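Local structure of putative beta-glucosidase (Bifidobacterium adolescentis, 5WAB) at residues E432-V437 / K442-V447; D323-V328 / A401-M406; D238-L243 / D266-P271; G234-R239 / A245-E250. The protein hydrolyses beta-glucosides as a family 3 glycoside hydrolase, and probably also releases terminal alpha-L-arabinopyranosyl units from ginsenoside Rb2. All coordinates share one frame; numbering follows the deposited sequence.

Interaction 1: E432-V437 / K442-V447; sequences ELLKAV and KNIVVV
Leu434 and Val437 of helix 428-438 rest on Ile444 and Val446 of strand 444-449. The contact belongs to a beta-alpha-beta crossover. Strand 403-409 leads into this helix, and the chain then returns along the parallel neighbour 444-449. The helix segment and the strand segment run nearly antiparallel, at 164°, with their axes 10.8 Å apart.

The interactions across the contact are apolar. Ile444 is central: it touches both helix residues. Its CG1 stands beside the backbone N (chi1 -57°) and the chain is extended beyond it, which carries CD1 out between the two helix side chains. Leu434 CD1 touches Ile444 CD1 at 3.8 Å and lies almost as near to Ile444 CG2. Val437 CG1 meets the same Ile444 CD1 at 3.8 Å. Further up the strand, Val446 CG2 approaches Leu434 CD1 at 4.1 Å. One methyl of Leu434 therefore spans two strand residues that face the helix. All four side chains are buried. Trp459 borders Leu434, and Met406 of the preceding strand borders Val437.

The polar bonds lie outside the apolar interface. Inside the helix, Val437 N donates to Leu433 O at 2.8 Å. In the connection, Asn443 is the centre of an inverse gamma turn just before the strand starts. Lys442 folds back to the helix end, where its NZ bonds to Ala438 O.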
loop_
_atom_site.group_PDB
_atom_site.type_symbol
_atom_site.label_atom_id
_atom_site.label_comp_id
_atom_site.label_asym_id
_atom_site.label_seq_id
_atom_site.Cartn_x
_atom_site.Cartn_y
_atom_site.Cartn_z
ATOM N N GLU A 432 10.185 -28.923 -4.443
ATOM C CA GLU A 432 10.499 -30.288 -4.852
ATOM C C GLU A 432 9.476 -30.817 -5.845
ATOM O O GLU A 432 9.838 -31.482 -6.822
ATOM C CB GLU A 432 10.581 -31.212 -3.637
ATOM C CG GLU A 432 11.850 -31.063 -2.818
ATOM C CD GLU A 432 11.737 -31.719 -1.456
ATOM O OE1 GLU A 432 11.710 -30.990 -0.439
ATOM O OE2 GLU A 432 11.660 -32.968 -1.408
ATOM N N LEU A 433 8.192 -30.534 -5.614
ATOM C CA LEU A 433 7.161 -30.983 -6.543
ATOM C C LEU A 433 7.332 -30.332 -7.907
ATOM O O LEU A 433 7.165 -30.989 -8.942
ATOM C CB LEU A 433 5.775 -30.686 -5.980
ATOM C CG LEU A 433 4.635 -30.956 -6.961
ATOM C CD1 LEU A 433 4.470 -32.444 -7.181
ATOM C CD2 LEU A 433 3.345 -30.342 -6.455
ATOM N N LEU A 434 7.659 -29.040 -7.929
ATOM C CA LEU A 434 7.896 -28.362 -9.197
ATOM C C LEU A 434 9.057 -28.997 -9.954
ATOM O O LEU A 434 8.962 -29.225 -11.167
ATOM C CB LEU A 434 8.158 -26.876 -8.953
ATOM C CG LEU A 434 8.610 -26.042 -10.157
ATOM C CD1 LEU A 434 7.617 -26.134 -11.311
ATOM C CD2 LEU A 434 8.830 -24.590 -9.743
ATOM N N LYS A 435 10.154 -29.310 -9.255
ATOM C CA LYS A 435 11.287 -29.962 -9.907
ATOM C C LYS A 435 10.890 -31.315 -10.479
ATOM O O LYS A 435 11.287 -31.667 -11.596
ATOM C CB LYS A 435 12.449 -30.136 -8.923
ATOM C CG LYS A 435 13.124 -28.845 -8.475
ATOM C CD LYS A 435 13.954 -29.057 -7.207
ATOM C CE LYS A 435 15.091 -28.041 -7.094
ATOM N NZ LYS A 435 14.618 -26.628 -7.183
ATOM N N ALA A 436 10.093 -32.082 -9.731
ATOM C CA ALA A 436 9.676 -33.400 -10.197
ATOM C C ALA A 436 8.739 -33.292 -11.390
ATOM O O ALA A 436 8.850 -34.069 -12.345
ATOM C CB ALA A 436 9.011 -34.172 -9.060
ATOM N N VAL A 437 7.804 -32.344 -11.354
ATOM C CA VAL A 437 6.907 -32.171 -12.489
ATOM C C VAL A 437 7.688 -31.717 -13.719
ATOM O O VAL A 437 7.436 -32.186 -14.836
ATOM C CB VAL A 437 5.772 -31.194 -12.126
ATOM C CG1 VAL A 437 4.986 -30.784 -13.367
ATOM C CG2 VAL A 437 4.848 -31.819 -11.087
ATOM N N LYS A 442 7.842 -29.711 -19.363
ATOM C CA LYS A 442 8.496 -28.421 -19.222
ATOM C C LYS A 442 7.543 -27.250 -19.424
ATOM O O LYS A 442 7.892 -26.119 -19.067
ATOM C CB LYS A 442 9.668 -28.319 -20.205
ATOM C CG LYS A 442 10.325 -29.665 -20.508
ATOM C CD LYS A 442 11.783 -29.521 -20.925
ATOM C CE LYS A 442 12.697 -29.434 -19.709
ATOM N NZ LYS A 442 12.678 -30.689 -18.902
ATOM N N ASN A 443 6.352 -27.493 -19.970
ATOM C CA ASN A 443 5.377 -26.434 -20.228
ATOM C C ASN A 443 4.602 -26.185 -18.941
ATOM O O ASN A 443 3.459 -26.617 -18.766
ATOM C CB ASN A 443 4.453 -26.817 -21.375
ATOM C CG ASN A 443 5.162 -26.831 -22.705
ATOM O OD1 ASN A 443 6.011 -25.982 -22.974
ATOM N ND2 ASN A 443 4.831 -27.806 -23.542
ATOM N N ILE A 444 5.249 -25.472 -18.023
ATOM C CA ILE A 444 4.713 -25.205 -16.694
ATOM C C ILE A 444 4.443 -23.713 -16.561
ATOM O O ILE A 444 5.288 -22.888 -16.925
ATOM C CB ILE A 444 5.678 -25.676 -15.595
ATOM C CG1 ILE A 444 5.987 -27.164 -15.755
ATOM C CG2 ILE A 444 5.087 -25.395 -14.226
ATOM C CD1 ILE A 444 6.846 -27.736 -14.665
ATOM N N VAL A 445 3.257 -23.370 -16.069
ATOM C CA VAL A 445 2.951 -22.023 -15.602
ATOM C C VAL A 445 2.731 -22.097 -14.097
ATOM O O VAL A 445 1.863 -22.843 -13.625
ATOM C CB VAL A 445 1.727 -21.424 -16.311
ATOM C CG1 VAL A 445 1.520 -19.990 -15.860
ATOM C CG2 VAL A 445 1.893 -21.482 -17.818
ATOM N N VAL A 446 3.522 -21.338 -13.347
ATOM C CA VAL A 446 3.393 -21.246 -11.898
ATOM C C VAL A 446 2.613 -19.981 -11.557
ATOM O O VAL A 446 2.976 -18.885 -11.998
ATOM C CB VAL A 446 4.771 -21.258 -11.219
ATOM C CG1 VAL A 446 4.658 -20.851 -9.756
ATOM C CG2 VAL A 446 5.397 -22.635 -11.342
ATOM N N VAL A 447 1.527 -20.134 -10.801
ATOM C CA VAL A 447 0.754 -19.012 -10.268
ATOM C C VAL A 447 1.019 -18.915 -8.772
ATOM O O VAL A 447 0.806 -19.888 -8.037
ATOM C CB VAL A 447 -0.751 -19.174 -10.546
ATOM C CG1 VAL A 447 -1.520 -17.982 -9.995
ATOM C CG2 VAL A 447 -1.002 -19.349 -12.039
#

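Interaction 2: D323-V328 / A401-M406; sequences DDILPV and ADVVLM
Val403 projects from the start of strand 403-409 into a hollow between Ile325 and Val328 of the loop 323-328. Its CG1 methyl is the bump that both loop residues touch. Ile325 comes in at a slant. With CG1 opposite the backbone N (chi1 -178°) and the chain stretched out beyond, its CD1 reaches Val403 CG1 at 4.1 Å. Val328 approaches differently. It and Val403 point at each other tip to tip, with Val328 CG2 at 4.2 Å from Val403 CG1.

The same Val328 methyl fills a second, shallower fit. Leu405 bends its end toward the loop, and its CD2 lies 4.5 Å from Val328 CG2. The loop turns through a cis peptide before Pro327, between the two residues that touch the strand.

The strand is part of the mixed sheet of the GH3 C-terminal domain. Val404 points away from the loop and packs on Ile444, while Met406 touches Leu434 of helix 428-438. The loop thus lies over the sheet face turned from that helix. Val445 and Ile334, from the two flanking strands, extend the apolar patch. Methyl groups alone make this contact, so it rests on shape and the partial exclusion of water, without directional bonds.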
loop_
_atom_site.group_PDB
_atom_site.type_symbol
_atom_site.label_atom_id
_atom_site.label_comp_id
_atom_site.label_asym_id
_atom_site.label_seq_id
_atom_site.Cartn_x
_atom_site.Cartn_y
_atom_site.Cartn_z
ATOM N N ASP A 323 8.338 -18.339 -24.523
ATOM C CA ASP A 323 7.680 -18.941 -25.681
ATOM C C ASP A 323 6.198 -18.606 -25.746
ATOM O O ASP A 323 5.436 -19.307 -26.423
ATOM C CB ASP A 323 7.872 -20.460 -25.703
ATOM C CG ASP A 323 9.329 -20.861 -25.725
ATOM O OD1 ASP A 323 10.130 -20.185 -26.411
ATOM O OD2 ASP A 323 9.671 -21.851 -25.046
ATOM N N ASP A 324 5.781 -17.556 -25.036
ATOM C CA ASP A 324 4.384 -17.138 -24.969
ATOM C C ASP A 324 3.481 -18.310 -24.585
ATOM O O ASP A 324 2.449 -18.567 -25.211
ATOM C CB ASP A 324 3.934 -16.501 -26.287
ATOM C CG ASP A 324 4.550 -15.134 -26.517
ATOM O OD1 ASP A 324 4.224 -14.200 -25.755
ATOM O OD2 ASP A 324 5.358 -14.989 -27.459
ATOM N N ILE A 325 3.886 -19.024 -23.531
ATOM C CA ILE A 325 3.065 -20.117 -23.018
ATOM C C ILE A 325 1.740 -19.582 -22.490
ATOM O O ILE A 325 0.723 -20.286 -22.509
ATOM C CB ILE A 325 3.843 -20.901 -21.940
ATOM C CG1 ILE A 325 3.025 -22.082 -21.413
ATOM C CG2 ILE A 325 4.257 -19.984 -20.798
ATOM C CD1 ILE A 325 3.821 -23.028 -20.536
ATOM N N LEU A 326 1.723 -18.338 -22.022
ATOM C CA LEU A 326 0.477 -17.649 -21.719
ATOM C C LEU A 326 0.170 -16.640 -22.820
ATOM O O LEU A 326 1.074 -15.920 -23.271
ATOM C CB LEU A 326 0.558 -16.927 -20.374
ATOM C CG LEU A 326 0.571 -17.814 -19.128
ATOM C CD1 LEU A 326 1.028 -17.010 -17.924
ATOM C CD2 LEU A 326 -0.792 -18.433 -18.867
ATOM N N PRO A 327 -1.090 -16.541 -23.274
ATOM C CA PRO A 327 -2.266 -17.296 -22.828
ATOM C C PRO A 327 -2.347 -18.740 -23.317
ATOM O O PRO A 327 -1.732 -19.111 -24.321
ATOM C CB PRO A 327 -3.440 -16.499 -23.414
ATOM C CG PRO A 327 -2.850 -15.287 -24.063
ATOM C CD PRO A 327 -1.434 -15.600 -24.351
ATOM N N VAL A 328 -3.132 -19.533 -22.594
ATOM C CA VAL A 328 -3.399 -20.928 -22.923
ATOM C C VAL A 328 -4.576 -20.968 -23.892
ATOM O O VAL A 328 -5.521 -20.180 -23.772
ATOM C CB VAL A 328 -3.666 -21.739 -21.641
ATOM C CG1 VAL A 328 -4.068 -23.158 -21.966
ATOM C CG2 VAL A 328 -2.430 -21.722 -20.760
ATOM N N ALA A 401 -0.625 -33.948 -20.588
ATOM C CA ALA A 401 -1.218 -32.617 -20.655
ATOM C C ALA A 401 -0.404 -31.702 -21.557
ATOM O O ALA A 401 0.825 -31.805 -21.636
ATOM C CB ALA A 401 -1.336 -31.982 -19.264
ATOM N N ASP A 402 -1.116 -30.779 -22.210
ATOM C CA ASP A 402 -0.455 -29.756 -23.012
ATOM C C ASP A 402 0.255 -28.751 -22.116
ATOM O O ASP A 402 1.445 -28.468 -22.298
ATOM C CB ASP A 402 -1.477 -29.038 -23.898
ATOM C CG ASP A 402 -2.060 -29.937 -24.971
ATOM O OD1 ASP A 402 -1.365 -30.877 -25.417
ATOM O OD2 ASP A 402 -3.214 -29.688 -25.374
ATOM N N VAL A 403 -0.461 -28.207 -21.134
ATOM C CA VAL A 403 0.074 -27.205 -20.223
ATOM C C VAL A 403 -0.315 -27.602 -18.806
ATOM O O VAL A 403 -1.421 -28.101 -18.573
ATOM C CB VAL A 403 -0.450 -25.790 -20.552
ATOM C CG1 VAL A 403 0.242 -24.744 -19.689
ATOM C CG2 VAL A 403 -0.262 -25.469 -22.026
ATOM N N VAL A 404 0.599 -27.396 -17.862
ATOM C CA VAL A 404 0.337 -27.642 -16.451
ATOM C C VAL A 404 0.319 -26.292 -15.748
ATOM O O VAL A 404 1.296 -25.536 -15.806
ATOM C CB VAL A 404 1.355 -28.610 -15.824
ATOM C CG1 VAL A 404 2.760 -28.246 -16.206
ATOM C CG2 VAL A 404 1.201 -28.638 -14.309
ATOM N N LEU A 405 -0.809 -25.979 -15.118
ATOM C CA LEU A 405 -0.969 -24.778 -14.303
ATOM C C LEU A 405 -0.742 -25.175 -12.849
ATOM O O LEU A 405 -1.610 -25.780 -12.217
ATOM C CB LEU A 405 -2.352 -24.174 -14.514
ATOM C CG LEU A 405 -2.662 -23.781 -15.960
ATOM C CD1 LEU A 405 -4.076 -23.232 -16.095
ATOM C CD2 LEU A 405 -1.635 -22.779 -16.467
ATOM N N MET A 406 0.436 -24.846 -12.324
ATOM C CA MET A 406 0.810 -25.209 -10.965
ATOM C C MET A 406 0.660 -24.005 -10.051
ATOM O O MET A 406 1.253 -22.951 -10.303
ATOM C CB MET A 406 2.243 -25.722 -10.903
ATOM C CG MET A 406 2.593 -26.289 -9.549
ATOM S SD MET A 406 4.158 -27.146 -9.612
ATOM C CE MET A 406 3.811 -28.284 -10.946
#

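Interaction 3: D238-L243 / D266-P271; sequences DRVASL and DGRIQP
Val240 and Ile269 mark the closest backbone approach, with their CA atoms 7.2 Å apart. Val240 lies in the first turn of helix 239-245. Asp238 is the N-cap of that helix, and its OD1 accepts a weak capping bond from Ala241 N. Residues 266-270 link helices 257-265 and 271-292, and Pro271 starts the second. Gly267 has a positive phi of 85° there, and Gln270 is the N-cap of the following helix.

Ile269 fits against two residues one helical turn apart. Its CG1 lies 3.7 Å from Val240 CG1. Its CD1 meets Leu243 CD2 at 3.5 Å, and its CG2 touches the same methyl at 3.7 Å. Leu243 crosses it at about a right angle, held between the two branches. With an alanine in place of Ile269, Leu243 CD2 would probably lose both branches it rests on, and a gap would open beside Val240.

Arg268 lies at the exposed side of the contact. Its NH1 passes 4.0 Å from Val240 CG2, crossing the valine at about a right angle. The guanidinium grips Asp266 side-on. NE reaches OD1 of Asp266 at 3.2 Å, nearly straight at 165°. NH2 takes the syn lone pair of OD2 less squarely, with OD2 tilted from the guanidinium plane. A bend at chi3 (-70°) turns the group back to this partner.

Leu274 and Met277 of helix 271-292 also touch Leu243. The chemistry is thus layered: hydrocarbon joins helix and turn, while the charged pair of Arg268 and Asp266 is made within the turn, between exposed side chains.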
loop_
_atom_site.group_PDB
_atom_site.type_symbol
_atom_site.label_atom_id
_atom_site.label_comp_id
_atom_site.label_asym_id
_atom_site.label_seq_id
_atom_site.Cartn_x
_atom_site.Cartn_y
_atom_site.Cartn_z
ATOM N N ASP A 238 -1.356 6.753 28.199
ATOM C CA ASP A 238 -1.553 7.856 29.136
ATOM C C ASP A 238 -2.700 8.707 28.610
ATOM O O ASP A 238 -2.527 9.437 27.629
ATOM C CB ASP A 238 -0.276 8.688 29.278
ATOM C CG ASP A 238 -0.271 9.559 30.516
ATOM O OD1 ASP A 238 -1.355 9.996 30.958
ATOM O OD2 ASP A 238 0.829 9.814 31.045
ATOM N N ARG A 239 -3.864 8.620 29.262
ATOM C CA ARG A 239 -5.046 9.323 28.772
ATOM C C ARG A 239 -4.782 10.815 28.630
ATOM O O ARG A 239 -5.099 11.418 27.599
ATOM C CB ARG A 239 -6.232 9.077 29.701
ATOM C CG ARG A 239 -6.832 7.682 29.623
ATOM C CD ARG A 239 -7.349 7.352 28.229
ATOM N NE ARG A 239 -8.239 8.376 27.684
ATOM C CZ ARG A 239 -9.545 8.456 27.930
ATOM N NH1 ARG A 239 -10.129 7.581 28.738
ATOM N NH2 ARG A 239 -10.270 9.423 27.376
ATOM N N VAL A 240 -4.209 11.434 29.663
ATOM C CA VAL A 240 -3.987 12.875 29.627
ATOM C C VAL A 240 -2.926 13.227 28.595
ATOM O O VAL A 240 -3.099 14.163 27.800
ATOM C CB VAL A 240 -3.606 13.392 31.028
ATOM C CG1 VAL A 240 -3.377 14.893 31.001
ATOM C CG2 VAL A 240 -4.680 13.037 32.021
ATOM N N ALA A 241 -1.825 12.472 28.567
ATOM C CA ALA A 241 -0.748 12.774 27.628
ATOM C C ALA A 241 -1.208 12.623 26.184
ATOM O O ALA A 241 -0.877 13.456 25.331
ATOM C CB ALA A 241 0.458 11.879 27.904
ATOM N N SER A 242 -1.986 11.577 25.894
ATOM C CA SER A 242 -2.469 11.372 24.530
ATOM C C SER A 242 -3.387 12.504 24.091
ATOM O O SER A 242 -3.270 13.003 22.967
ATOM C CB SER A 242 -3.188 10.026 24.417
ATOM O OG SER A 242 -2.293 8.948 24.631
ATOM N N LEU A 243 -4.311 12.919 24.961
ATOM C CA LEU A 243 -5.220 13.997 24.597
ATOM C C LEU A 243 -4.458 15.285 24.322
ATOM O O LEU A 243 -4.759 16.000 23.357
ATOM C CB LEU A 243 -6.247 14.226 25.702
ATOM C CG LEU A 243 -7.423 15.084 25.233
ATOM C CD1 LEU A 243 -8.549 14.207 24.688
ATOM C CD2 LEU A 243 -7.913 16.005 26.327
ATOM N N ASP A 266 -7.903 20.448 37.050
ATOM C CA ASP A 266 -6.730 20.876 37.803
ATOM C C ASP A 266 -5.603 21.399 36.914
ATOM O O ASP A 266 -4.459 21.498 37.368
ATOM C CB ASP A 266 -6.238 19.744 38.706
ATOM C CG ASP A 266 -5.827 18.506 37.944
ATOM O OD1 ASP A 266 -5.611 18.574 36.715
ATOM O OD2 ASP A 266 -5.720 17.444 38.594
ATOM N N GLY A 267 -5.908 21.753 35.667
ATOM C CA GLY A 267 -4.963 22.444 34.814
ATOM C C GLY A 267 -3.980 21.593 34.043
ATOM O O GLY A 267 -3.055 22.152 33.445
ATOM N N ARG A 268 -4.141 20.270 34.020
ATOM C CA ARG A 268 -3.281 19.445 33.177
ATOM C C ARG A 268 -3.743 19.415 31.728
ATOM O O ARG A 268 -2.937 19.113 30.842
ATOM C CB ARG A 268 -3.199 18.023 33.719
ATOM C CG ARG A 268 -2.287 17.881 34.914
ATOM C CD ARG A 268 -2.344 16.470 35.437
ATOM N NE ARG A 268 -3.631 16.194 36.067
ATOM C CZ ARG A 268 -4.136 14.976 36.202
ATOM N NH1 ARG A 268 -3.472 13.931 35.736
ATOM N NH2 ARG A 268 -5.312 14.804 36.787
ATOM N N ILE A 269 -5.015 19.709 31.474
ATOM C CA ILE A 269 -5.555 19.849 30.129
ATOM C C ILE A 269 -6.190 21.228 30.040
ATOM O O ILE A 269 -7.071 21.560 30.844
ATOM C CB ILE A 269 -6.587 18.758 29.810
ATOM C CG1 ILE A 269 -5.958 17.366 29.907
ATOM C CG2 ILE A 269 -7.178 18.974 28.430
ATOM C CD1 ILE A 269 -6.946 16.254 29.718
ATOM N N GLN A 270 -5.733 22.036 29.084
ATOM C CA GLN A 270 -6.370 23.325 28.851
ATOM C C GLN A 270 -7.798 23.111 28.359
ATOM O O GLN A 270 -8.051 22.197 27.562
ATOM C CB GLN A 270 -5.585 24.164 27.840
ATOM C CG GLN A 270 -4.142 24.437 28.222
ATOM C CD GLN A 270 -4.014 25.301 29.462
ATOM O OE1 GLN A 270 -4.565 26.401 29.522
ATOM N NE2 GLN A 270 -3.295 24.804 30.463
ATOM N N PRO A 271 -8.756 23.911 28.836
ATOM C CA PRO A 271 -10.142 23.782 28.354
ATOM C C PRO A 271 -10.269 23.887 26.851
ATOM O O PRO A 271 -11.148 23.245 26.263
ATOM C CB PRO A 271 -10.860 24.940 29.062
ATOM C CG PRO A 271 -10.070 25.145 30.311
ATOM C CD PRO A 271 -8.636 24.882 29.935
#

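Interaction 4: G234-R239 / A245-E250; sequences GADHDR and AGLNLE
A salt-bridge network of Asp236, Arg239 and Glu250 ties together the two loops that flank helix 239-245 in the N-terminal, TIM-barrel-like domain of the GH3 fold. Arg239 is the middle member of the network. Its chain is bent at chi2 (-60°) and chi3, which folds the guanidinium back toward Glu250. Glu250 OE1 sits over one guanidinium face, 3.2 Å from NH1 of Arg239. It lies well out of the plane, so this is attraction of charges and no N-H points at it. The guanidinium and carboxylate planes are 34° apart. Lower on the arginine, CD packs 3.6 Å from Glu250 OE2. The link from Arg239 NE to Asp236 OD2 is long, at 3.9 Å.

Asp236 crosses Glu250 at about a right angle. Its OD2 lies 3.5 Å from Glu250 CB and 3.3 Å from Leu247 CD2, so this oxygen leans on hydrocarbon. OD1 of Asp236 bonds to Ser242 OG, and Glu250 OE2 bonds to Ser254 OG. NH1 of Arg239 also has Asp257 and Thr256 as partners. Asp236 OD2 and Glu250 OE2 are 4.8 Å apart, like charges that the arginine probably offsets. A leucine in place of Arg239 would probably leave these two carboxylates, and Asp257, without their shared positive mate.

Gly246 ends helix 239-245 in a Schellman motif. Beyond it, Leu247 packs on Val229 of barrel strand 228-230, Leu249 pairs its backbone with that strand, and Asn248 touches Met281 of helix 271-292.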
loop_
_atom_site.group_PDB
_atom_site.type_symbol
_atom_site.label_atom_id
_atom_site.label_comp_id
_atom_site.label_asym_id
_atom_site.label_seq_id
_atom_site.Cartn_x
_atom_site.Cartn_y
_atom_site.Cartn_z
ATOM N N GLY A 234 -5.402 -0.359 22.252
ATOM C CA GLY A 234 -4.439 -0.466 23.320
ATOM C C GLY A 234 -3.267 0.482 23.215
ATOM O O GLY A 234 -2.415 0.480 24.111
ATOM N N ALA A 235 -3.195 1.290 22.150
ATOM C CA ALA A 235 -2.043 2.159 21.928
ATOM C C ALA A 235 -2.036 3.392 22.823
ATOM O O ALA A 235 -0.996 4.048 22.935
ATOM C CB ALA A 235 -1.985 2.596 20.465
ATOM N N ASP A 236 -3.162 3.726 23.449
ATOM C CA ASP A 236 -3.252 4.875 24.342
ATOM C C ASP A 236 -2.831 4.417 25.734
ATOM O O ASP A 236 -3.560 3.669 26.395
ATOM C CB ASP A 236 -4.669 5.444 24.341
ATOM C CG ASP A 236 -4.772 6.780 25.060
ATOM O OD1 ASP A 236 -3.888 7.102 25.889
ATOM O OD2 ASP A 236 -5.752 7.512 24.795
ATOM N N HIS A 237 -1.653 4.853 26.172
ATOM C CA HIS A 237 -1.112 4.439 27.462
ATOM C C HIS A 237 -1.307 5.474 28.559
ATOM O O HIS A 237 -1.398 5.104 29.734
ATOM C CB HIS A 237 0.383 4.133 27.326
ATOM C CG HIS A 237 0.679 2.992 26.403
ATOM N ND1 HIS A 237 -0.279 2.078 26.023
ATOM C CD2 HIS A 237 1.813 2.645 25.751
ATOM C CE1 HIS A 237 0.259 1.202 25.194
ATOM N NE2 HIS A 237 1.526 1.525 25.011
ATOM N N ASP A 238 -1.356 6.753 28.199
ATOM C CA ASP A 238 -1.553 7.856 29.136
ATOM C C ASP A 238 -2.700 8.707 28.610
ATOM O O ASP A 238 -2.527 9.437 27.629
ATOM C CB ASP A 238 -0.276 8.688 29.278
ATOM C CG ASP A 238 -0.271 9.559 30.516
ATOM O OD1 ASP A 238 -1.355 9.996 30.958
ATOM O OD2 ASP A 238 0.829 9.814 31.045
ATOM N N ARG A 239 -3.864 8.620 29.262
ATOM C CA ARG A 239 -5.046 9.323 28.772
ATOM C C ARG A 239 -4.782 10.815 28.630
ATOM O O ARG A 239 -5.099 11.418 27.599
ATOM C CB ARG A 239 -6.232 9.077 29.701
ATOM C CG ARG A 239 -6.832 7.682 29.623
ATOM C CD ARG A 239 -7.349 7.352 28.229
ATOM N NE ARG A 239 -8.239 8.376 27.684
ATOM C CZ ARG A 239 -9.545 8.456 27.930
ATOM N NH1 ARG A 239 -10.129 7.581 28.738
ATOM N NH2 ARG A 239 -10.270 9.423 27.376
ATOM N N ALA A 245 -1.459 15.503 23.271
ATOM C CA ALA A 245 -0.686 15.356 22.046
ATOM C C ALA A 245 -1.537 15.552 20.800
ATOM O O ALA A 245 -0.988 15.844 19.732
ATOM C CB ALA A 245 -0.017 13.980 22.006
ATOM N N GLY A 246 -2.855 15.399 20.909
ATOM C CA GLY A 246 -3.732 15.561 19.767
ATOM C C GLY A 246 -4.513 14.315 19.399
ATOM O O GLY A 246 -5.140 14.258 18.337
ATOM N N LEU A 247 -4.504 13.317 20.278
ATOM C CA LEU A 247 -5.289 12.103 20.079
ATOM C C LEU A 247 -6.722 12.353 20.535
ATOM O O LEU A 247 -6.975 12.572 21.726
ATOM C CB LEU A 247 -4.681 10.938 20.849
ATOM C CG LEU A 247 -5.316 9.594 20.499
ATOM C CD1 LEU A 247 -4.523 8.913 19.383
ATOM C CD2 LEU A 247 -5.423 8.720 21.734
ATOM N N ASN A 248 -7.663 12.331 19.596
ATOM C CA ASN A 248 -9.049 12.609 19.950
ATOM C C ASN A 248 -9.719 11.444 20.664
ATOM O O ASN A 248 -10.551 11.664 21.549
ATOM C CB ASN A 248 -9.847 12.963 18.702
ATOM C CG ASN A 248 -9.256 14.133 17.959
ATOM O OD1 ASN A 248 -8.222 14.006 17.299
ATOM N ND2 ASN A 248 -9.898 15.289 18.072
ATOM N N LEU A 249 -9.392 10.210 20.299
ATOM C CA LEU A 249 -10.232 9.069 20.649
ATOM C C LEU A 249 -9.380 7.903 21.127
ATOM O O LEU A 249 -8.530 7.401 20.381
ATOM C CB LEU A 249 -11.080 8.650 19.445
ATOM C CG LEU A 249 -12.112 7.536 19.627
ATOM C CD1 LEU A 249 -13.275 7.973 20.510
ATOM C CD2 LEU A 249 -12.605 7.061 18.271
ATOM N N GLU A 250 -9.653 7.437 22.345
ATOM C CA GLU A 250 -9.070 6.202 22.853
ATOM C C GLU A 250 -9.946 5.033 22.428
ATOM O O GLU A 250 -11.164 5.055 22.637
ATOM C CB GLU A 250 -8.949 6.222 24.378
ATOM C CG GLU A 250 -8.378 4.925 24.956
ATOM C CD GLU A 250 -8.833 4.634 26.386
ATOM O OE1 GLU A 250 -9.962 5.021 26.751
ATOM O OE2 GLU A 250 -8.061 4.008 27.145
#

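Overall arrangement
The four contacts form two pairs in different domains, on opposite sides of the chain's centre. Interactions 1 and 2 lie 11 Å apart, centre to centre, and reach the mixed sheet of the GH3 C-terminal domain, through neighbouring strands 444-449 and 403-409. Val445 O probably accepts a hydrogen bond from Met406 N, at 2.8 Å. Interactions 3 and 4 lie 10 Å apart, centre to centre, and share Asp238 and Arg239. Ser242 O probably bonds to Leu247 N at 3.0 Å. The pairs do not touch; interactions 1 and 4 come nearest, about 36 Å between nearest atoms. In GH3 enzymes the nucleophile follows the strand corresponding to 228-230, so interaction 4 probably lies nearest the active site.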